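Initiator protein NS1 (PDB 4KW3) probably binds the viral replication origin and nicks one DNA strand through its N-terminal nuclease domain, the part crystallised here, to start rolling-circle replication. Local coordinates at residues E70-Y83 against Y242-E254. Residues are numbered along the deposited sequence; the frame is centred on the assembly and turned at random.
Sequences EDRHFGAVLCKAVY and YSHTLINGLPLPE
Helix 74-83 runs along strand 244-247 with their axes 7.8 Å apart and their directions 29° from parallel, a helix-on-sheet packing in the HUH-type nickase fold of the parvoviral initiator. Ala76 and His244 meet near the N-terminal ends of the helix and strand, where the backbones come closest, the methyl CB lying over one face of the imidazole, 3.6 Å from its centroid. With CG anti to the backbone N (chi1 -165°), the His244 ring is laid against the first turn of the helix, and Cys79 SG and Asp71 OD1 both come up to its edge. The Asp71 carboxylate plane stands 74° from that ring, and its oxygens also border Pro251. Lys80 NZ hydrogen-bonds to Asp71 O, tying the helix to the loop before it. Further along, Leu246 CD1 packs against the backbone of Cys79 and Lys80 and touches Tyr83 CB. The strand then turns back through a type I' turn, and Gly249 CA sits over one face of the Tyr83 ring. At the other end Ser243, at the break in strand 241-247, lies beside strand 101-109, the strand that carries the predicted metal ligand Glu108, and meets the N-cap residue His73: NE2 and Ser243 OG share a 2.9 Å hydrogen bond, either being the possible donor, and NE2 makes a weak one of 3.3 Å to Ser243 O.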
ATOM      1  N   GLU A  70      -5.126 -11.318   9.104  1.00 62.07           N
ATOM      2  CA  GLU A  70      -4.612 -10.004   9.505  1.00 72.68           C
ATOM      3  C   GLU A  70      -3.390  -9.426   8.786  1.00 77.99           C
ATOM      4  O   GLU A  70      -3.429  -8.253   8.389  1.00 89.58           O
ATOM      5  CB  GLU A  70      -4.405  -9.988  11.019  1.00 80.57           C
ATOM      6  CG  GLU A  70      -3.949  -8.667  11.584  1.00 92.13           C
ATOM      7  CD  GLU A  70      -3.440  -8.809  13.002  1.00107.42           C
ATOM      8  OE1 GLU A  70      -3.767  -9.834  13.644  1.00111.67           O
ATOM      9  OE2 GLU A  70      -2.720  -7.905  13.477  1.00111.70           O
ATOM     10  N   ASP A  71      -2.330 -10.196   8.570  1.00 63.88           N
ATOM     11  CA  ASP A  71      -1.201  -9.642   7.787  1.00 59.62           C
ATOM     12  C   ASP A  71      -0.976 -10.363   6.455  1.00 57.47           C
ATOM     13  O   ASP A  71       0.076 -10.236   5.846  1.00 54.87           O
ATOM     14  CB  ASP A  71       0.091  -9.645   8.608  1.00 57.19           C
ATOM     15  CG  ASP A  71       0.056  -8.660   9.769  1.00 73.81           C
ATOM     16  OD1 ASP A  71      -0.751  -7.702   9.753  1.00 76.26           O
ATOM     17  OD2 ASP A  71       0.816  -8.875  10.735  1.00 86.32           O
ATOM     18  N   ARG A  72      -1.969 -11.128   6.023  1.00 55.09           N
ATOM     19  CA  ARG A  72      -1.798 -12.097   4.959  1.00 43.56           C
ATOM     20  C   ARG A  72      -2.658 -11.824   3.730  1.00 49.12           C
ATOM     21  O   ARG A  72      -2.478 -12.475   2.701  1.00 57.16           O
ATOM     22  CB  ARG A  72      -2.156 -13.506   5.470  1.00 48.90           C
ATOM     23  CG  ARG A  72      -1.420 -13.995   6.706  1.00 64.25           C
ATOM     24  CD  ARG A  72      -2.106 -15.248   7.300  1.00 82.77           C
ATOM     25  NE  ARG A  72      -2.419 -16.265   6.287  1.00 96.90           N
ATOM     26  CZ  ARG A  72      -3.630 -16.784   6.067  1.00 99.87           C
ATOM     27  NH1 ARG A  72      -4.674 -16.404   6.791  1.00104.51           N
ATOM     28  NH2 ARG A  72      -3.798 -17.696   5.119  1.00 94.25           N
ATOM     29  N   HIS A  73      -3.647 -10.942   3.839  1.00 44.92           N
ATOM     30  CA  HIS A  73      -4.517 -10.732   2.679  1.00 49.49           C
ATOM     31  C   HIS A  73      -3.740  -9.984   1.595  1.00 53.15           C
ATOM     32  O   HIS A  73      -2.717  -9.357   1.879  1.00 47.37           O
ATOM     33  CB  HIS A  73      -5.790  -9.986   3.048  1.00 39.71           C
ATOM     34  CG  HIS A  73      -5.547  -8.590   3.528  1.00 51.45           C
ATOM     35  ND1 HIS A  73      -5.298  -8.290   4.851  1.00 44.04           N
ATOM     36  CD2 HIS A  73      -5.496  -7.414   2.858  1.00 53.39           C
ATOM     37  CE1 HIS A  73      -5.125  -6.991   4.980  1.00 41.69           C
ATOM     38  NE2 HIS A  73      -5.228  -6.436   3.784  1.00 53.57           N
ATOM     39  N   PHE A  74      -4.232 -10.049   0.362  1.00 47.98           N
ATOM     40  CA  PHE A  74      -3.413  -9.663  -0.778  1.00 43.47           C
ATOM     41  C   PHE A  74      -2.967  -8.208  -0.714  1.00 46.54           C
ATOM     42  O   PHE A  74      -1.828  -7.894  -1.045  1.00 41.55           O
ATOM     43  CB  PHE A  74      -4.094  -9.991  -2.112  1.00 44.50           C
ATOM     44  CG  PHE A  74      -5.213  -9.050  -2.489  1.00 45.77           C
ATOM     45  CD1 PHE A  74      -6.470  -9.177  -1.917  1.00 35.10           C
ATOM     46  CD2 PHE A  74      -5.013  -8.057  -3.450  1.00 47.18           C
ATOM     47  CE1 PHE A  74      -7.511  -8.332  -2.283  1.00 45.39           C
ATOM     48  CE2 PHE A  74      -6.049  -7.190  -3.813  1.00 40.46           C
ATOM     49  CZ  PHE A  74      -7.300  -7.329  -3.234  1.00 43.11           C
ATOM     50  N   GLY A  75      -3.843  -7.342  -0.227  1.00 47.57           N
ATOM     51  CA  GLY A  75      -3.501  -5.947  -0.047  1.00 40.47           C
ATOM     52  C   GLY A  75      -2.380  -5.770   0.950  1.00 40.83           C
ATOM     53  O   GLY A  75      -1.523  -4.910   0.781  1.00 40.68           O
ATOM     54  N   ALA A  76      -2.377  -6.583   2.000  1.00 45.70           N
ATOM     55  CA  ALA A  76      -1.295  -6.498   2.963  1.00 46.45           C
ATOM     56  C   ALA A  76       0.030  -6.950   2.340  1.00 44.20           C
ATOM     57  O   ALA A  76       1.074  -6.331   2.569  1.00 47.82           O
ATOM     58  CB  ALA A  76      -1.620  -7.292   4.225  1.00 32.87           C
ATOM     59  N   VAL A  77      -0.026  -7.990   1.512  1.00 41.68           N
ATOM     60  CA  VAL A  77       1.168  -8.501   0.849  1.00 46.29           C
ATOM     61  C   VAL A  77       1.732  -7.478  -0.144  1.00 46.02           C
ATOM     62  O   VAL A  77       2.941  -7.218  -0.162  1.00 41.63           O
ATOM     63  CB  VAL A  77       0.864  -9.824   0.118  1.00 50.32           C
ATOM     64  CG1 VAL A  77       2.105 -10.353  -0.647  1.00 38.21           C
ATOM     65  CG2 VAL A  77       0.379 -10.853   1.111  1.00 36.02           C
ATOM     66  N   LEU A  78       0.848  -6.898  -0.951  1.00 40.41           N
ATOM     67  CA  LEU A  78       1.222  -5.866  -1.916  1.00 44.99           C
ATOM     68  C   LEU A  78       1.964  -4.755  -1.185  1.00 52.34           C
ATOM     69  O   LEU A  78       3.012  -4.259  -1.620  1.00 53.46           O
ATOM     70  CB  LEU A  78      -0.023  -5.281  -2.588  1.00 35.82           C
ATOM     71  CG  LEU A  78       0.317  -4.144  -3.557  1.00 44.05           C
ATOM     72  CD1 LEU A  78       1.300  -4.628  -4.612  1.00 43.06           C
ATOM     73  CD2 LEU A  78      -0.921  -3.536  -4.202  1.00 44.10           C
ATOM     74  N   CYS A  79       1.400  -4.392  -0.048  1.00 43.17           N
ATOM     75  CA  CYS A  79       1.944  -3.350   0.782  1.00 43.15           C
ATOM     76  C   CYS A  79       3.345  -3.709   1.323  1.00 45.71           C
ATOM     77  O   CYS A  79       4.226  -2.863   1.335  1.00 49.02           O
ATOM     78  CB  CYS A  79       0.942  -3.054   1.904  1.00 48.01           C
ATOM     79  SG  CYS A  79       1.336  -1.640   2.898  1.00 46.25           S
ATOM     80  N   LYS A  80       3.555  -4.948   1.770  1.00 44.31           N
ATOM     81  CA  LYS A  80       4.896  -5.384   2.188  1.00 40.28           C
ATOM     82  C   LYS A  80       5.882  -5.388   1.013  1.00 45.46           C
ATOM     83  O   LYS A  80       7.052  -5.050   1.179  1.00 40.64           O
ATOM     84  CB  LYS A  80       4.860  -6.775   2.818  1.00 41.69           C
ATOM     85  CG  LYS A  80       3.996  -6.881   4.071  1.00 62.79           C
ATOM     86  CD  LYS A  80       3.814  -8.335   4.502  1.00 68.58           C
ATOM     87  CE  LYS A  80       2.733  -8.482   5.548  1.00 72.65           C
ATOM     88  NZ  LYS A  80       2.603  -9.914   5.975  1.00 79.71           N
ATOM     89  N   ALA A  81       5.402  -5.799  -0.161  1.00 33.63           N
ATOM     90  CA  ALA A  81       6.218  -5.844  -1.364  1.00 46.64           C
ATOM     91  C   ALA A  81       6.762  -4.448  -1.685  1.00 51.22           C
ATOM     92  O   ALA A  81       7.973  -4.264  -1.880  1.00 42.51           O
ATOM     93  CB  ALA A  81       5.406  -6.390  -2.535  1.00 41.22           C
ATOM     94  N   VAL A  82       5.855  -3.475  -1.731  1.00 41.39           N
ATOM     95  CA  VAL A  82       6.213  -2.093  -2.003  1.00 36.71           C
ATOM     96  C   VAL A  82       7.199  -1.545  -0.962  1.00 42.59           C
ATOM     97  O   VAL A  82       8.186  -0.887  -1.320  1.00 42.62           O
ATOM     98  CB  VAL A  82       4.946  -1.197  -2.093  1.00 36.44           C
ATOM     99  CG1 VAL A  82       5.322   0.260  -2.167  1.00 31.38           C
ATOM    100  CG2 VAL A  82       4.113  -1.575  -3.313  1.00 33.84           C
ATOM    101  N   TYR A  83       6.954  -1.849   0.314  1.00 38.11           N
ATOM    102  CA  TYR A  83       7.868  -1.467   1.389  1.00 41.06           C
ATOM    103  C   TYR A  83       9.285  -2.049   1.171  1.00 47.99           C
ATOM    104  O   TYR A  83      10.289  -1.327   1.238  1.00 50.13           O
ATOM    105  CB  TYR A  83       7.326  -1.874   2.772  1.00 43.49           C
ATOM    106  CG  TYR A  83       8.268  -1.497   3.893  1.00 41.67           C
ATOM    107  CD1 TYR A  83       9.291  -2.347   4.286  1.00 41.35           C
ATOM    108  CD2 TYR A  83       8.159  -0.270   4.531  1.00 44.25           C
ATOM    109  CE1 TYR A  83      10.181  -1.978   5.277  1.00 45.03           C
ATOM    110  CE2 TYR A  83       9.038   0.100   5.522  1.00 45.26           C
ATOM    111  CZ  TYR A  83      10.039  -0.757   5.892  1.00 52.33           C
ATOM    112  OH  TYR A  83      10.911  -0.386   6.884  1.00 72.07           O
ATOM    113  N   TYR A 242      -8.652   1.956   3.165  1.00 34.25           N
ATOM    114  CA  TYR A 242      -7.288   1.442   3.077  1.00 35.13           C
ATOM    115  C   TYR A 242      -7.365  -0.056   3.266  1.00 34.40           C
ATOM    116  O   TYR A 242      -8.312  -0.572   3.873  1.00 36.57           O
ATOM    117  CB  TYR A 242      -6.363   2.051   4.151  1.00 31.31           C
ATOM    118  CG  TYR A 242      -6.568   1.432   5.500  1.00 34.85           C
ATOM    119  CD1 TYR A 242      -7.627   1.838   6.314  1.00 35.87           C
ATOM    120  CD2 TYR A 242      -5.738   0.403   5.960  1.00 39.04           C
ATOM    121  CE1 TYR A 242      -7.830   1.269   7.537  1.00 29.78           C
ATOM    122  CE2 TYR A 242      -5.963  -0.188   7.198  1.00 36.49           C
ATOM    123  CZ  TYR A 242      -7.010   0.254   7.979  1.00 39.85           C
ATOM    124  OH  TYR A 242      -7.241  -0.305   9.209  1.00 54.73           O
ATOM    125  N   SER A 243      -6.319  -0.740   2.816  1.00 33.88           N
ATOM    126  CA  SER A 243      -6.229  -2.182   2.987  1.00 42.72           C
ATOM    127  C   SER A 243      -5.250  -2.550   4.091  1.00 39.24           C
ATOM    128  O   SER A 243      -5.543  -3.404   4.927  1.00 44.62           O
ATOM    129  CB  SER A 243      -5.806  -2.843   1.674  1.00 33.62           C
ATOM    130  OG  SER A 243      -5.505  -4.196   1.902  1.00 42.44           O
ATOM    131  N   HIS A 244      -4.089  -1.901   4.080  1.00 39.24           N
ATOM    132  CA  HIS A 244      -2.994  -2.234   4.994  1.00 36.46           C
ATOM    133  C   HIS A 244      -1.988  -1.105   5.077  1.00 39.38           C
ATOM    134  O   HIS A 244      -1.715  -0.435   4.091  1.00 37.16           O
ATOM    135  CB  HIS A 244      -2.274  -3.489   4.521  1.00 38.69           C
ATOM    136  CG  HIS A 244      -1.393  -4.101   5.561  1.00 47.20           C
ATOM    137  ND1 HIS A 244      -1.893  -4.741   6.672  1.00 47.11           N
ATOM    138  CD2 HIS A 244      -0.046  -4.166   5.663  1.00 45.69           C
ATOM    139  CE1 HIS A 244      -0.894  -5.174   7.414  1.00 40.37           C
ATOM    140  NE2 HIS A 244       0.236  -4.844   6.818  1.00 46.31           N
ATOM    141  N   THR A 245      -1.426  -0.902   6.258  1.00 49.71           N
ATOM    142  CA  THR A 245      -0.538   0.230   6.495  1.00 42.57           C
ATOM    143  C   THR A 245       0.746  -0.198   7.185  1.00 41.41           C
ATOM    144  O   THR A 245       0.708  -0.847   8.232  1.00 45.98           O
ATOM    145  CB  THR A 245      -1.266   1.285   7.331  1.00 32.80           C
ATOM    146  OG1 THR A 245      -2.392   1.705   6.587  1.00 39.80           O
ATOM    147  CG2 THR A 245      -0.408   2.506   7.573  1.00 34.86           C
ATOM    148  N   LEU A 246       1.878   0.142   6.580  1.00 39.50           N
ATOM    149  CA  LEU A 246       3.183  -0.163   7.178  1.00 33.04           C
ATOM    150  C   LEU A 246       3.906   1.111   7.574  1.00 40.65           C
ATOM    151  O   LEU A 246       4.067   2.026   6.763  1.00 40.57           O
ATOM    152  CB  LEU A 246       4.043  -0.982   6.227  1.00 32.72           C
ATOM    153  CG  LEU A 246       3.609  -2.441   6.069  1.00 42.73           C
ATOM    154  CD1 LEU A 246       4.412  -3.120   4.964  1.00 37.78           C
ATOM    155  CD2 LEU A 246       3.786  -3.175   7.402  1.00 38.21           C
ATOM    156  N   ILE A 247       4.290   1.193   8.843  1.00 41.63           N
ATOM    157  CA  ILE A 247       5.113   2.297   9.312  1.00 43.68           C
ATOM    158  C   ILE A 247       6.499   1.750   9.667  1.00 49.21           C
ATOM    159  O   ILE A 247       6.654   1.001  10.631  1.00 54.88           O
ATOM    160  CB  ILE A 247       4.487   2.996  10.523  1.00 41.13           C
ATOM    161  CG1 ILE A 247       3.032   3.344  10.226  1.00 49.01           C
ATOM    162  CG2 ILE A 247       5.280   4.261  10.894  1.00 36.24           C
ATOM    163  CD1 ILE A 247       2.271   3.854  11.414  1.00 49.76           C
ATOM    164  N   ASN A 248       7.493   2.126   8.872  1.00 45.98           N
ATOM    165  CA  ASN A 248       8.862   1.659   9.050  1.00 46.53           C
ATOM    166  C   ASN A 248       8.957   0.165   9.286  1.00 51.53           C
ATOM    167  O   ASN A 248       9.666  -0.290  10.193  1.00 56.13           O
ATOM    168  CB  ASN A 248       9.559   2.450  10.163  1.00 38.81           C
ATOM    169  CG  ASN A 248      10.037   3.831   9.686  1.00 46.22           C
ATOM    170  OD1 ASN A 248      10.442   3.998   8.534  1.00 54.08           O
ATOM    171  ND2 ASN A 248       9.967   4.818  10.564  1.00 44.37           N
ATOM    172  N   GLY A 249       8.194  -0.590   8.497  1.00 47.07           N
ATOM    173  CA  GLY A 249       8.233  -2.040   8.548  1.00 50.64           C
ATOM    174  C   GLY A 249       7.166  -2.670   9.442  1.00 53.54           C
ATOM    175  O   GLY A 249       6.824  -3.839   9.282  1.00 58.75           O
ATOM    176  N   LEU A 250       6.648  -1.908  10.399  1.00 41.96           N
ATOM    177  CA  LEU A 250       5.638  -2.444  11.311  1.00 51.26           C
ATOM    178  C   LEU A 250       4.206  -2.065  10.919  1.00 46.19           C
ATOM    179  O   LEU A 250       3.914  -0.912  10.587  1.00 47.35           O
ATOM    180  CB  LEU A 250       5.933  -2.015  12.753  1.00 56.33           C
ATOM    181  CG  LEU A 250       7.336  -2.407  13.257  1.00 63.01           C
ATOM    182  CD1 LEU A 250       7.483  -2.091  14.734  1.00 58.57           C
ATOM    183  CD2 LEU A 250       7.695  -3.879  12.967  1.00 51.64           C
ATOM    184  N   PRO A 251       3.308  -3.053  10.929  1.00 42.82           N
ATOM    185  CA  PRO A 251       1.897  -2.780  10.615  1.00 39.66           C
ATOM    186  C   PRO A 251       1.197  -1.963  11.685  1.00 40.59           C
ATOM    187  O   PRO A 251       1.396  -2.190  12.866  1.00 44.66           O
ATOM    188  CB  PRO A 251       1.283  -4.177  10.544  1.00 38.26           C
ATOM    189  CG  PRO A 251       2.186  -5.033  11.399  1.00 35.13           C
ATOM    190  CD  PRO A 251       3.569  -4.482  11.165  1.00 36.34           C
ATOM    191  N   LEU A 252       0.386  -1.005  11.259  1.00 41.15           N
ATOM    192  CA  LEU A 252      -0.555  -0.349  12.158  1.00 39.91           C
ATOM    193  C   LEU A 252      -1.798  -1.244  12.194  1.00 41.41           C
ATOM    194  O   LEU A 252      -2.519  -1.349  11.205  1.00 41.69           O
ATOM    195  CB  LEU A 252      -0.878   1.039  11.621  1.00 34.98           C
ATOM    196  CG  LEU A 252      -1.963   1.942  12.196  1.00 39.27           C
ATOM    197  CD1 LEU A 252      -2.229   1.727  13.679  1.00 39.72           C
ATOM    198  CD2 LEU A 252      -1.573   3.377  11.905  1.00 43.29           C
ATOM    199  N   PRO A 253      -2.012  -1.946  13.313  1.00 41.86           N
ATOM    200  CA  PRO A 253      -3.103  -2.935  13.376  1.00 43.71           C
ATOM    201  C   PRO A 253      -4.454  -2.231  13.353  1.00 46.86           C
ATOM    202  O   PRO A 253      -4.606  -1.173  13.987  1.00 51.08           O
ATOM    203  CB  PRO A 253      -2.883  -3.639  14.733  1.00 37.66           C
ATOM    204  CG  PRO A 253      -1.463  -3.246  15.175  1.00 35.11           C
ATOM    205  CD  PRO A 253      -1.269  -1.854  14.585  1.00 37.25           C
ATOM    206  N   GLU A 254      -5.398  -2.802  12.609  1.00 43.97           N
ATOM    207  CA  GLU A 254      -6.753  -2.259  12.458  1.00 32.44           C
ATOM    208  C   GLU A 254      -7.311  -1.715  13.751  1.00 43.62           C
ATOM    209  O   GLU A 254      -7.890  -0.638  13.761  1.00 47.30           O
ATOM    210  CB  GLU A 254      -7.718  -3.325  11.892  1.00 33.25           C
ATOM    211  CG  GLU A 254      -9.062  -2.791  11.391  1.00 48.43           C
ATOM    212  CD  GLU A 254     -10.092  -2.504  12.500  1.00 55.57           C
ATOM    213  OE1 GLU A 254      -9.966  -3.042  13.612  1.00 63.34           O
ATOM    214  OE2 GLU A 254     -11.050  -1.746  12.250  1.00 65.99           O
TER